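Local structure of restriction endonuclease S subunits (Thermoanaerobacter tengcongensis, 3OKG) at residues A[126-131]-A[175-180]; A[27-32]-A[167-172]; A[255-260]-A[278-283]; A[269-274]-A[302-307]. The protein probably acts as the DNA-binding specificity subunit of a type I restriction-modification system, working with methyltransferase M subunits to recognise target DNA. One frame throughout, in Å; residues are numbered along the deposited sequence.

Contact 1: A[126-131]-A[175-180]. With SO4 (sulfate ion), chain E.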
loop_
_atom_site.group_PDB
_atom_site.type_symbol
_atom_site.label_atom_id
_atom_site.label_comp_id
_atom_site.label_asym_id
_atom_site.label_seq_id
_atom_site.Cartn_x
_atom_site.Cartn_y
_atom_site.Cartn_z
ATOM N N GLU A 126 -31.447 24.557 -10.556
ATOM C CA GLU A 126 -32.254 24.361 -11.754
ATOM C C GLU A 126 -31.535 23.454 -12.756
ATOM O O GLU A 126 -32.167 22.917 -13.654
ATOM C CB GLU A 126 -32.619 25.704 -12.399
ATOM C CG GLU A 126 -33.718 26.444 -11.642
ATOM C CD GLU A 126 -35.121 25.937 -12.018
ATOM O OE1 GLU A 126 -35.724 26.480 -12.973
ATOM O OE2 GLU A 126 -35.619 24.998 -11.359
ATOM N N PHE A 127 -30.223 23.287 -12.607
ATOM C CA PHE A 127 -29.430 22.583 -13.645
ATOM C C PHE A 127 -28.541 21.496 -13.085
ATOM O O PHE A 127 -28.210 20.556 -13.793
ATOM C CB PHE A 127 -28.496 23.537 -14.406
ATOM C CG PHE A 127 -29.209 24.666 -15.113
ATOM C CD1 PHE A 127 -30.192 24.405 -16.055
ATOM C CD2 PHE A 127 -28.883 25.990 -14.831
ATOM C CE1 PHE A 127 -30.846 25.447 -16.704
ATOM C CE2 PHE A 127 -29.532 27.063 -15.485
ATOM C CZ PHE A 127 -30.517 26.782 -16.415
ATOM N N ALA A 128 -28.105 21.646 -11.834
ATOM C CA ALA A 128 -27.105 20.721 -11.304
ATOM C C ALA A 128 -27.350 20.415 -9.848
ATOM O O ALA A 128 -27.696 21.310 -9.055
ATOM C CB ALA A 128 -25.677 21.312 -11.491
ATOM N N GLU A 129 -27.126 19.165 -9.487
ATOM C CA GLU A 129 -27.158 18.726 -8.089
ATOM C C GLU A 129 -25.785 18.936 -7.441
ATOM O O GLU A 129 -24.772 18.565 -8.038
ATOM C CB GLU A 129 -27.458 17.234 -8.045
ATOM C CG GLU A 129 -28.830 16.896 -8.582
ATOM C CD GLU A 129 -29.923 17.195 -7.576
ATOM O OE1 GLU A 129 -29.624 17.217 -6.371
ATOM O OE2 GLU A 129 -31.070 17.405 -7.999
ATOM N N PRO A 130 -25.748 19.526 -6.232
ATOM C CA PRO A 130 -24.461 19.724 -5.539
ATOM C C PRO A 130 -23.620 18.443 -5.461
ATOM O O PRO A 130 -22.423 18.491 -5.684
ATOM C CB PRO A 130 -24.880 20.186 -4.124
ATOM C CG PRO A 130 -26.202 20.940 -4.357
ATOM C CD PRO A 130 -26.866 20.236 -5.567
ATOM N N GLU A 131 -24.237 17.314 -5.138
ATOM C CA GLU A 131 -23.471 16.081 -4.966
ATOM C C GLU A 131 -22.881 15.629 -6.303
ATOM O O GLU A 131 -21.804 15.006 -6.337
ATOM C CB GLU A 131 -24.361 14.960 -4.397
ATOM C CG GLU A 131 -24.754 15.139 -2.920
ATOM C CD GLU A 131 -25.817 16.231 -2.657
ATOM O OE1 GLU A 131 -26.010 16.553 -1.459
ATOM O OE2 GLU A 131 -26.463 16.769 -3.610
ATOM N N GLU A 175 -32.416 14.193 -12.657
ATOM C CA GLU A 175 -32.788 12.892 -12.111
ATOM C C GLU A 175 -31.651 11.867 -12.298
ATOM O O GLU A 175 -31.360 11.062 -11.396
ATOM C CB GLU A 175 -34.067 12.377 -12.797
ATOM C CG GLU A 175 -34.644 11.130 -12.129
ATOM C CD GLU A 175 -36.002 10.720 -12.716
ATOM O OE1 GLU A 175 -36.315 11.149 -13.846
ATOM O OE2 GLU A 175 -36.740 9.964 -12.050
ATOM N N GLU A 176 -31.032 11.886 -13.477
ATOM C CA GLU A 176 -29.905 10.984 -13.745
ATOM C C GLU A 176 -28.678 11.381 -12.908
ATOM O O GLU A 176 -27.936 10.521 -12.473
ATOM C CB GLU A 176 -29.569 10.969 -15.243
ATOM C CG GLU A 176 -28.416 10.002 -15.648
ATOM C CD GLU A 176 -28.760 8.525 -15.432
ATOM O OE1 GLU A 176 -29.949 8.194 -15.244
ATOM O OE2 GLU A 176 -27.844 7.683 -15.431
ATOM N N GLN A 177 -28.468 12.676 -12.675
ATOM C CA GLN A 177 -27.383 13.085 -11.775
ATOM C C GLN A 177 -27.538 12.434 -10.418
ATOM O O GLN A 177 -26.557 11.954 -9.833
ATOM C CB GLN A 177 -27.293 14.621 -11.616
ATOM C CG GLN A 177 -26.999 15.403 -12.921
ATOM C CD GLN A 177 -27.000 16.898 -12.687
ATOM O OE1 GLN A 177 -26.639 17.366 -11.604
ATOM N NE2 GLN A 177 -27.451 17.653 -13.672
ATOM N N ARG A 178 -28.753 12.450 -9.876
ATOM C CA ARG A 178 -28.957 11.859 -8.550
ATOM C C ARG A 178 -28.710 10.349 -8.585
ATOM O O ARG A 178 -28.167 9.757 -7.640
ATOM C CB ARG A 178 -30.367 12.179 -8.027
ATOM C CG ARG A 178 -30.567 13.693 -7.802
ATOM C CD ARG A 178 -31.849 13.982 -7.041
ATOM N NE ARG A 178 -33.009 13.570 -7.808
ATOM C CZ ARG A 178 -33.616 14.318 -8.713
ATOM N NH1 ARG A 178 -33.166 15.539 -8.987
ATOM N NH2 ARG A 178 -34.682 13.836 -9.345
ATOM N N ARG A 179 -29.097 9.718 -9.680
ATOM C CA ARG A 179 -28.886 8.279 -9.799
ATOM C C ARG A 179 -27.392 7.955 -9.846
ATOM O O ARG A 179 -26.903 7.046 -9.169
ATOM C CB ARG A 179 -29.535 7.773 -11.082
ATOM C CG ARG A 179 -29.442 6.275 -11.210
ATOM C CD ARG A 179 -29.859 5.803 -12.594
ATOM N NE ARG A 179 -29.355 4.457 -12.828
ATOM C CZ ARG A 179 -28.278 4.184 -13.550
ATOM N NH1 ARG A 179 -27.608 5.167 -14.140
ATOM N NH2 ARG A 179 -27.885 2.930 -13.694
ATOM N N ILE A 180 -26.666 8.706 -10.665
ATOM C CA ILE A 180 -25.214 8.527 -10.735
ATOM C C ILE A 180 -24.525 8.757 -9.390
ATOM O O ILE A 180 -23.618 8.033 -9.035
ATOM C CB ILE A 180 -24.605 9.459 -11.808
ATOM C CG1 ILE A 180 -25.072 9.005 -13.196
ATOM C CG2 ILE A 180 -23.030 9.472 -11.694
ATOM C CD1 ILE A 180 -24.780 9.964 -14.325
HETATM S S SO4 E . -36.343 11.078 -7.746
HETATM O O1 SO4 E . -37.411 11.962 -7.271
HETATM O O2 SO4 E . -36.883 9.735 -7.928
HETATM O O3 SO4 E . -35.855 11.578 -9.033
HETATM O O4 SO4 E . -35.240 11.002 -6.780
#
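Gln177 and Arg178, near the start of the long helix 174-216, hold the turn Phe127-Glu129 that leads into helix 130-137, with Glu129 at its N-cap position; this is where the first target recognition domain meets the beginning of its coiled-coil helix. The Gln177 side chain runs out extended beyond CG (chi2 177°) and sets its amide against the backbone of the turn. Gln177 NE2 donates to Phe127 O at 3.0 Å, with the acceptor close to the amide plane. On the other branch, Gln177 OE1 takes the N-H of Glu129, 2.8 Å from Glu129 N, in a nearly straight bond (174°). The amide thus spans Ala128, whose CA lies 3.4 Å from Gln177 OE1, and NE2 also serves Pro172 O. Beside it, the aliphatic part of Arg178 packs on the Glu129 carboxylate, Arg178 CG to Glu129 CD 3.6 Å, before the chain bends at chi3 (-64°). Arg178 NH1 then forms a salt bridge with Glu129 OE2 at 3.0 Å, in the guanidinium plane but from above the carboxylate plane. The NH2 of Arg178 binds O3 of a sulfate, probably from the crystallisation liquor, at 2.6 Å. With both ends of the buried Gln177 amide engaged, its rotation is fixed, while the guanidinium is held between two anions that probably share its charge.

Contact 2: A[27-32]-A[167-172]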
loop_
_atom_site.group_PDB
_atom_site.type_symbol
_atom_site.label_atom_id
_atom_site.label_comp_id
_atom_site.label_asym_id
_atom_site.label_seq_id
_atom_site.Cartn_x
_atom_site.Cartn_y
_atom_site.Cartn_z
ATOM N N ARG A 27 -25.794 17.134 -21.851
ATOM C CA ARG A 27 -25.167 18.208 -22.614
ATOM C C ARG A 27 -23.828 18.648 -22.023
ATOM O O ARG A 27 -23.563 18.446 -20.830
ATOM C CB ARG A 27 -26.115 19.419 -22.697
ATOM C CG ARG A 27 -26.696 19.795 -21.352
ATOM C CD ARG A 27 -27.920 20.695 -21.460
ATOM N NE ARG A 27 -27.472 22.022 -21.788
ATOM C CZ ARG A 27 -27.509 23.063 -20.969
ATOM N NH1 ARG A 27 -28.036 22.963 -19.756
ATOM N NH2 ARG A 27 -27.023 24.215 -21.393
ATOM N N TRP A 28 -22.994 19.258 -22.858
ATOM C CA TRP A 28 -21.713 19.811 -22.406
ATOM C C TRP A 28 -21.858 21.288 -22.059
ATOM O O TRP A 28 -22.370 22.055 -22.869
ATOM C CB TRP A 28 -20.650 19.682 -23.503
ATOM C CG TRP A 28 -20.057 18.326 -23.620
ATOM C CD1 TRP A 28 -20.302 17.400 -24.613
ATOM C CD2 TRP A 28 -19.120 17.720 -22.724
ATOM N NE1 TRP A 28 -19.571 16.265 -24.382
ATOM C CE2 TRP A 28 -18.837 16.431 -23.228
ATOM C CE3 TRP A 28 -18.503 18.136 -21.529
ATOM C CZ2 TRP A 28 -17.961 15.552 -22.584
ATOM C CZ3 TRP A 28 -17.622 17.267 -20.894
ATOM C CH2 TRP A 28 -17.349 15.987 -21.436
ATOM N N VAL A 29 -21.397 21.680 -20.868
ATOM C CA VAL A 29 -21.388 23.084 -20.461
ATOM C C VAL A 29 -20.094 23.424 -19.729
ATOM O O VAL A 29 -19.387 22.529 -19.273
ATOM C CB VAL A 29 -22.546 23.376 -19.502
ATOM C CG1 VAL A 29 -23.838 23.096 -20.185
ATOM C CG2 VAL A 29 -22.407 22.532 -18.182
ATOM N N ARG A 30 -19.776 24.715 -19.609
ATOM C CA ARG A 30 -18.719 25.110 -18.680
ATOM C C ARG A 30 -19.303 25.004 -17.265
ATOM O O ARG A 30 -20.478 25.276 -17.063
ATOM C CB ARG A 30 -18.225 26.538 -18.965
ATOM C CG ARG A 30 -17.370 26.690 -20.271
ATOM C CD ARG A 30 -17.023 28.172 -20.563
ATOM N NE ARG A 30 -18.239 28.982 -20.504
ATOM C CZ ARG A 30 -19.158 29.030 -21.465
ATOM N NH1 ARG A 30 -18.991 28.360 -22.602
ATOM N NH2 ARG A 30 -20.246 29.768 -21.290
ATOM N N LEU A 31 -18.476 24.618 -16.303
ATOM C CA LEU A 31 -18.938 24.456 -14.925
ATOM C C LEU A 31 -19.675 25.727 -14.493
ATOM O O LEU A 31 -20.758 25.671 -13.903
ATOM C CB LEU A 31 -17.730 24.214 -14.023
ATOM C CG LEU A 31 -17.966 24.083 -12.521
ATOM C CD1 LEU A 31 -18.976 22.974 -12.262
ATOM C CD2 LEU A 31 -16.604 23.796 -11.862
ATOM N N GLY A 32 -19.081 26.875 -14.787
ATOM C CA GLY A 32 -19.628 28.161 -14.366
ATOM C C GLY A 32 -21.070 28.395 -14.810
ATOM O O GLY A 32 -21.820 29.131 -14.171
ATOM N N THR A 167 -13.900 25.209 -16.939
ATOM C CA THR A 167 -13.706 23.833 -17.379
ATOM C C THR A 167 -15.014 23.292 -17.934
ATOM O O THR A 167 -16.084 23.714 -17.509
ATOM C CB THR A 167 -13.149 22.896 -16.245
ATOM O OG1 THR A 167 -14.094 22.812 -15.168
ATOM C CG2 THR A 167 -11.767 23.380 -15.728
ATOM N N LEU A 168 -14.927 22.362 -18.887
ATOM C CA LEU A 168 -16.109 21.711 -19.445
ATOM C C LEU A 168 -16.538 20.508 -18.623
ATOM O O LEU A 168 -15.692 19.730 -18.203
ATOM C CB LEU A 168 -15.809 21.193 -20.865
ATOM C CG LEU A 168 -15.605 22.263 -21.925
ATOM C CD1 LEU A 168 -15.425 21.607 -23.340
ATOM C CD2 LEU A 168 -16.789 23.218 -21.907
ATOM N N ILE A 169 -17.850 20.322 -18.460
ATOM C CA ILE A 169 -18.383 19.194 -17.711
ATOM C C ILE A 169 -19.573 18.573 -18.455
ATOM O O ILE A 169 -20.327 19.283 -19.091
ATOM C CB ILE A 169 -18.872 19.638 -16.288
ATOM C CG1 ILE A 169 -19.985 20.688 -16.374
ATOM C CG2 ILE A 169 -17.673 20.128 -15.440
ATOM C CD1 ILE A 169 -20.948 20.734 -15.095
ATOM N N PRO A 170 -19.732 17.244 -18.361
ATOM C CA PRO A 170 -20.890 16.572 -18.932
ATOM C C PRO A 170 -22.058 16.747 -17.972
ATOM O O PRO A 170 -21.902 16.552 -16.757
ATOM C CB PRO A 170 -20.476 15.098 -18.938
ATOM C CG PRO A 170 -19.397 14.971 -17.955
ATOM C CD PRO A 170 -18.958 16.336 -17.509
ATOM N N LEU A 171 -23.217 17.098 -18.504
ATOM C CA LEU A 171 -24.356 17.402 -17.648
ATOM C C LEU A 171 -25.607 16.586 -17.989
ATOM O O LEU A 171 -26.339 16.947 -18.904
ATOM C CB LEU A 171 -24.654 18.888 -17.748
ATOM C CG LEU A 171 -25.670 19.420 -16.722
ATOM C CD1 LEU A 171 -25.001 19.576 -15.390
ATOM C CD2 LEU A 171 -26.205 20.768 -17.184
ATOM N N PRO A 172 -25.839 15.492 -17.263
ATOM C CA PRO A 172 -27.097 14.749 -17.416
ATOM C C PRO A 172 -28.270 15.566 -16.894
ATOM O O PRO A 172 -28.055 16.589 -16.226
ATOM C CB PRO A 172 -26.921 13.552 -16.488
ATOM C CG PRO A 172 -25.436 13.570 -16.056
ATOM C CD PRO A 172 -25.051 15.001 -16.121
#
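Trp28 turns its CG beside its own backbone N (chi1 -79°), which lays the indole across the neighbouring strand onto Pro170. Between Val29 and Ile169 the meeting branches are CG2 and CG1, each lying between its backbone N and carbonyl carbon; for Ile169 this is chi1 60°. Val29 CG2 and Ile169 CG1 come to 3.5 Å, and Ile169 CD1 reaches on to Leu31 CD1 at 4.1 Å. Over the indole, Pro170 CB sits 4.2 Å from the centroid of the six-membered ring of Trp28 and 18° off its normal, a CH-pi contact over the face. In a separate apolar contact, Leu168 CB also touches the indole, at Trp28 CE3. Strands 27-30 and 168-171 form a two-stranded antiparallel ribbon that ties the N-terminal part of the first target recognition domain to the strand just ahead of its long coiled-coil helix. Arg27 with Leu171 and Val29 with Ile169 are the hydrogen-bonded pairs; Ile169 N gives to Val29 O at 2.8 Å. Past the strand end, Leu31 N adds a further backbone bond to Thr167 O, also 2.8 Å. Arg27 and Leu171 side chains run side by side, Arg27 NH1 to Leu171 CD2 3.8 Å. The Trp28 NE1 is bound by Tyr20 O, and the Tyr20 ring meets the indole edge-to-face, while Leu136 and Ile142 pack on Ile169.

Contact 3: A[255-260]-A[278-283]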
loop_
_atom_site.group_PDB
_atom_site.type_symbol
_atom_site.label_atom_id
_atom_site.label_comp_id
_atom_site.label_asym_id
_atom_site.label_seq_id
_atom_site.Cartn_x
_atom_site.Cartn_y
_atom_site.Cartn_z
ATOM N N ASN A 255 36.015 -15.494 -11.091
ATOM C CA ASN A 255 37.057 -16.459 -10.765
ATOM C C ASN A 255 36.751 -17.215 -9.470
ATOM O O ASN A 255 36.903 -16.675 -8.362
ATOM C CB ASN A 255 38.420 -15.770 -10.686
ATOM C CG ASN A 255 38.743 -14.970 -11.939
ATOM O OD1 ASN A 255 38.488 -15.414 -13.060
ATOM N ND2 ASN A 255 39.310 -13.782 -11.751
ATOM N N GLY A 256 36.330 -18.467 -9.625
ATOM C CA GLY A 256 35.952 -19.305 -8.498
ATOM C C GLY A 256 34.444 -19.407 -8.348
ATOM O O GLY A 256 33.758 -19.913 -9.241
ATOM N N LEU A 257 33.926 -18.914 -7.224
ATOM C CA LEU A 257 32.504 -19.036 -6.906
ATOM C C LEU A 257 32.011 -17.787 -6.201
ATOM O O LEU A 257 32.783 -17.134 -5.489
ATOM C CB LEU A 257 32.262 -20.250 -5.992
ATOM C CG LEU A 257 32.435 -21.649 -6.580
ATOM C CD1 LEU A 257 32.233 -22.692 -5.495
ATOM C CD2 LEU A 257 31.473 -21.871 -7.744
ATOM N N PRO A 258 30.715 -17.459 -6.369
ATOM C CA PRO A 258 30.184 -16.308 -5.625
ATOM C C PRO A 258 30.437 -16.504 -4.145
ATOM O O PRO A 258 30.443 -17.643 -3.668
ATOM C CB PRO A 258 28.683 -16.340 -5.940
ATOM C CG PRO A 258 28.592 -17.077 -7.253
ATOM C CD PRO A 258 29.706 -18.090 -7.237
ATOM N N PHE A 259 30.648 -15.415 -3.420
ATOM C CA PHE A 259 30.985 -15.518 -2.009
ATOM C C PHE A 259 29.999 -14.709 -1.199
ATOM O O PHE A 259 29.733 -13.541 -1.509
ATOM C CB PHE A 259 32.419 -15.032 -1.738
ATOM C CG PHE A 259 32.742 -14.876 -0.272
ATOM C CD1 PHE A 259 33.176 -15.957 0.476
ATOM C CD2 PHE A 259 32.615 -13.644 0.352
ATOM C CE1 PHE A 259 33.473 -15.808 1.829
ATOM C CE2 PHE A 259 32.903 -13.482 1.696
ATOM C CZ PHE A 259 33.338 -14.572 2.440
ATOM N N PHE A 260 29.449 -15.335 -0.164
ATOM C CA PHE A 260 28.508 -14.642 0.702
ATOM C C PHE A 260 29.011 -14.636 2.138
ATOM O O PHE A 260 29.150 -15.689 2.779
ATOM C CB PHE A 260 27.107 -15.270 0.594
ATOM C CG PHE A 260 26.633 -15.455 -0.824
ATOM C CD1 PHE A 260 26.353 -14.355 -1.626
ATOM C CD2 PHE A 260 26.467 -16.725 -1.359
ATOM C CE1 PHE A 260 25.922 -14.524 -2.926
ATOM C CE2 PHE A 260 26.029 -16.906 -2.669
ATOM C CZ PHE A 260 25.756 -15.800 -3.454
ATOM N N SER A 278 38.218 -16.637 -5.481
ATOM C CA SER A 278 39.001 -17.547 -6.308
ATOM C C SER A 278 39.530 -18.749 -5.501
ATOM O O SER A 278 40.163 -19.651 -6.055
ATOM C CB SER A 278 40.180 -16.789 -6.930
ATOM O OG SER A 278 40.986 -16.245 -5.897
ATOM N N ALA A 279 39.273 -18.755 -4.195
ATOM C CA ALA A 279 39.774 -19.824 -3.329
ATOM C C ALA A 279 38.683 -20.400 -2.430
ATOM O O ALA A 279 38.802 -20.341 -1.208
ATOM C CB ALA A 279 40.944 -19.320 -2.475
ATOM N N PRO A 280 37.632 -20.968 -3.037
ATOM C CA PRO A 280 36.439 -21.462 -2.332
ATOM C C PRO A 280 36.779 -22.424 -1.197
ATOM O O PRO A 280 37.230 -23.536 -1.458
ATOM C CB PRO A 280 35.684 -22.230 -3.421
ATOM C CG PRO A 280 36.194 -21.702 -4.705
ATOM C CD PRO A 280 37.606 -21.298 -4.471
ATOM N N GLN A 281 36.533 -22.006 0.037
ATOM C CA GLN A 281 36.877 -22.798 1.212
ATOM C C GLN A 281 35.733 -23.685 1.725
ATOM O O GLN A 281 35.878 -24.901 1.861
ATOM C CB GLN A 281 37.243 -21.845 2.352
ATOM C CG GLN A 281 38.343 -22.305 3.283
ATOM C CD GLN A 281 39.027 -21.131 3.971
ATOM O OE1 GLN A 281 38.854 -20.909 5.170
ATOM N NE2 GLN A 281 39.792 -20.361 3.203
ATOM N N LYS A 282 34.600 -23.061 2.011
ATOM C CA LYS A 282 33.428 -23.771 2.517
ATOM C C LYS A 282 32.350 -23.616 1.444
ATOM O O LYS A 282 31.909 -22.507 1.164
ATOM C CB LYS A 282 32.953 -23.199 3.851
ATOM C CG LYS A 282 33.929 -23.400 5.009
ATOM C CD LYS A 282 34.198 -24.882 5.269
ATOM C CE LYS A 282 34.735 -25.114 6.682
ATOM N NZ LYS A 282 35.216 -26.514 6.879
ATOM N N VAL A 283 31.931 -24.718 0.834
ATOM C CA VAL A 283 31.045 -24.627 -0.332
ATOM C C VAL A 283 29.622 -25.086 -0.042
ATOM O O VAL A 283 29.409 -26.134 0.565
ATOM C CB VAL A 283 31.608 -25.425 -1.522
ATOM C CG1 VAL A 283 30.653 -25.389 -2.700
ATOM C CG2 VAL A 283 32.986 -24.874 -1.916
#
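Gly256 turns the chain through phi 102° and psi -117°, a conformation suited to glycine, and brings its CA to 4.1 Å from the CA of Ser278. The residue before it adds the other backbone approach: Asn255 O lies 3.1 Å from Ser278 CA, a CA-H...O contact bent to 125° at the hydrogen. Although Ser278 N is also near that oxygen, the angle is too poor for a hydrogen bond, and the two backbones meet without one. The Ser278 CB leans on the same carbonyl, 3.6 Å from Asn255 O, while its hydroxyl turns to a bond with Thr249 O. The side-chain part of the contact is carried by one branch of Leu257. With CG placed beside the backbone N, Leu257 CD1 points into the angle between two residues of the other segment, 4.1 Å from Pro280 CB and 4.2 Å from Val283 CG1. Leucine and proline side chains cross at about a right angle, with Leu257 CD1 against the CB and CG corner of Pro280. This is surface packing, part backbone and part apolar, in the second target recognition domain. Residues 278-282 link strand 276-277 to edge strand 283-284 of a mixed sheet, and Val283 begins that strand; strand 257-260 lies between strand 276-277, to which Leu257 is bonded at Cys277, and strand 307-309, to which Pro258 is bonded at Cys308.

Contact 4: A[269-274]-A[302-307]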
loop_
_atom_site.group_PDB
_atom_site.type_symbol
_atom_site.label_atom_id
_atom_site.label_comp_id
_atom_site.label_asym_id
_atom_site.label_seq_id
_atom_site.Cartn_x
_atom_site.Cartn_y
_atom_site.Cartn_z
ATOM N N LEU A 269 14.722 -15.052 -1.077
ATOM C CA LEU A 269 14.823 -16.498 -0.891
ATOM C C LEU A 269 16.243 -16.987 -1.150
ATOM O O LEU A 269 16.726 -17.878 -0.458
ATOM C CB LEU A 269 13.882 -17.253 -1.831
ATOM C CG LEU A 269 12.386 -16.955 -1.822
ATOM C CD1 LEU A 269 11.705 -17.841 -2.853
ATOM C CD2 LEU A 269 11.786 -17.154 -0.437
ATOM N N HIS A 270 16.892 -16.417 -2.164
ATOM C CA HIS A 270 18.240 -16.821 -2.562
ATOM C C HIS A 270 19.167 -15.607 -2.559
ATOM O O HIS A 270 18.725 -14.478 -2.769
ATOM C CB HIS A 270 18.228 -17.408 -3.972
ATOM C CG HIS A 270 17.068 -18.311 -4.241
ATOM N ND1 HIS A 270 17.178 -19.686 -4.231
ATOM C CD2 HIS A 270 15.772 -18.040 -4.524
ATOM C CE1 HIS A 270 16.000 -20.222 -4.497
ATOM N NE2 HIS A 270 15.128 -19.245 -4.676
ATOM N N PRO A 271 20.464 -15.827 -2.324
ATOM C CA PRO A 271 21.363 -14.674 -2.361
ATOM C C PRO A 271 21.729 -14.437 -3.804
ATOM O O PRO A 271 21.868 -15.386 -4.583
ATOM C CB PRO A 271 22.605 -15.167 -1.598
ATOM C CG PRO A 271 22.269 -16.564 -1.128
ATOM C CD PRO A 271 21.196 -17.064 -2.032
ATOM N N THR A 272 21.877 -13.176 -4.175
ATOM C CA THR A 272 22.346 -12.886 -5.509
ATOM C C THR A 272 23.832 -12.540 -5.469
ATOM O O THR A 272 24.299 -11.767 -4.611
ATOM C CB THR A 272 21.510 -11.812 -6.197
ATOM O OG1 THR A 272 22.130 -11.461 -7.440
ATOM C CG2 THR A 272 21.373 -10.595 -5.298
ATOM N N PRO A 273 24.582 -13.170 -6.371
ATOM C CA PRO A 273 26.040 -13.077 -6.503
ATOM C C PRO A 273 26.478 -11.635 -6.758
ATOM O O PRO A 273 25.948 -10.979 -7.653
ATOM C CB PRO A 273 26.339 -13.948 -7.729
ATOM C CG PRO A 273 25.165 -14.842 -7.870
ATOM C CD PRO A 273 23.986 -14.064 -7.376
ATOM N N ARG A 274 27.426 -11.157 -5.962
ATOM C CA ARG A 274 27.932 -9.797 -6.082
ATOM C C ARG A 274 29.441 -9.827 -6.245
ATOM O O ARG A 274 30.006 -9.081 -7.043
ATOM C CB ARG A 274 27.583 -8.999 -4.829
ATOM C CG ARG A 274 26.093 -8.873 -4.563
ATOM C CD ARG A 274 25.648 -7.442 -4.696
ATOM N NE ARG A 274 24.335 -7.215 -4.097
ATOM C CZ ARG A 274 23.185 -7.511 -4.695
ATOM N NH1 ARG A 274 23.194 -8.053 -5.904
ATOM N NH2 ARG A 274 22.029 -7.270 -4.086
ATOM N N VAL A 302 18.072 -19.967 0.823
ATOM C CA VAL A 302 18.444 -21.202 0.139
ATOM C C VAL A 302 19.422 -20.903 -0.987
ATOM O O VAL A 302 19.254 -19.933 -1.721
ATOM C CB VAL A 302 17.209 -21.915 -0.438
ATOM C CG1 VAL A 302 17.606 -22.911 -1.520
ATOM C CG2 VAL A 302 16.424 -22.599 0.683
ATOM N N ALA A 303 20.442 -21.739 -1.126
ATOM C CA ALA A 303 21.410 -21.574 -2.211
ATOM C C ALA A 303 20.804 -22.008 -3.531
ATOM O O ALA A 303 20.223 -23.084 -3.618
ATOM C CB ALA A 303 22.663 -22.391 -1.934
ATOM N N ASN A 304 20.943 -21.186 -4.569
ATOM C CA ASN A 304 20.535 -21.630 -5.907
ATOM C C ASN A 304 21.700 -21.876 -6.859
ATOM O O ASN A 304 21.491 -22.278 -8.006
ATOM C CB ASN A 304 19.488 -20.706 -6.547
ATOM C CG ASN A 304 19.828 -19.227 -6.414
ATOM O OD1 ASN A 304 18.999 -18.364 -6.719
ATOM N ND2 ASN A 304 21.042 -18.926 -5.958
ATOM N N LEU A 305 22.921 -21.653 -6.372
ATOM C CA LEU A 305 24.125 -21.875 -7.168
ATOM C C LEU A 305 25.250 -22.387 -6.280
ATOM O O LEU A 305 25.290 -22.088 -5.086
ATOM C CB LEU A 305 24.584 -20.564 -7.821
ATOM C CG LEU A 305 23.876 -20.038 -9.066
ATOM C CD1 LEU A 305 23.472 -21.188 -9.974
ATOM C CD2 LEU A 305 22.671 -19.195 -8.683
ATOM N N ALA A 306 26.173 -23.152 -6.853
ATOM C CA ALA A 306 27.407 -23.450 -6.141
ATOM C C ALA A 306 27.995 -22.109 -5.697
ATOM O O ALA A 306 28.089 -21.175 -6.480
ATOM C CB ALA A 306 28.373 -24.199 -7.039
ATOM N N CYS A 307 28.359 -22.004 -4.433
ATOM C CA CYS A 307 28.869 -20.751 -3.900
ATOM C C CYS A 307 29.741 -21.079 -2.705
ATOM O O CYS A 307 29.935 -22.255 -2.399
ATOM C CB CYS A 307 27.726 -19.820 -3.497
ATOM S SG CYS A 307 26.579 -20.471 -2.194
#
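Leu269 and His270, in the long connection between strands 257-260 and 276-277, dock on Val302 at the end of strand 300-302, an outermost strand of the four-stranded antiparallel sheet in the second target recognition domain. The link is one backbone bond: Val302 N donates a hydrogen bond to Leu269 O, 2.8 Å, almost straight at 175°. The carbonyl of the same residue also faces the loop, with His270 CA 3.4 Å from Val302 O in a CA-H...O contact. Pro271 CD adds a further approach, 3.5 Å from Val302 O. Around the histidine, the Asn304 side chain is the main partner. Its CG stands between the backbone N and the carbonyl carbon (chi1 46°), and this turns the amide toward His270. Ring and amide planes are only 8° apart, yet Asn304 OD1 meets the ring obliquely, reaching His270 CG at 3.1 Å and the CB of His270 at 3.0 Å. Asn304 CB lies 3.4 Å from His270 ND1. The Val302 side chain also packs on Arg324 and Leu328 of helix 324-333, while Pro271 packs on Phe260. A loop fastened to the end of an outermost strand by one backbone bond here joins the connection between strands 257-260 and 276-277 of the mixed sheet to the antiparallel sheet of the target recognition domain, a module that in type I specificity subunits generally reads DNA.

Overall arrangement
From the N terminus, contact 2 closes the first long loop, bringing residues 27-32 back to 167-172 across 134 residues. Contact 1 opens inside that loop at 126-131 and closes just beyond it at 175-180, so the two cross; they touch where the helix start meets the end of strand 168-171, which runs straight into helix 174-216. In the second target recognition domain, contact 3 (255-260 with 278-283) and contact 4 (269-274 with 302-307) likewise cross, and touch through Ala306 and Cys307. The first pair ties the first domain to its coiled-coil helix; the second pair knits loops and two sheets together. Contacts 1 and 3 have centres about 72 Å apart, on opposite sides of the chain's centre.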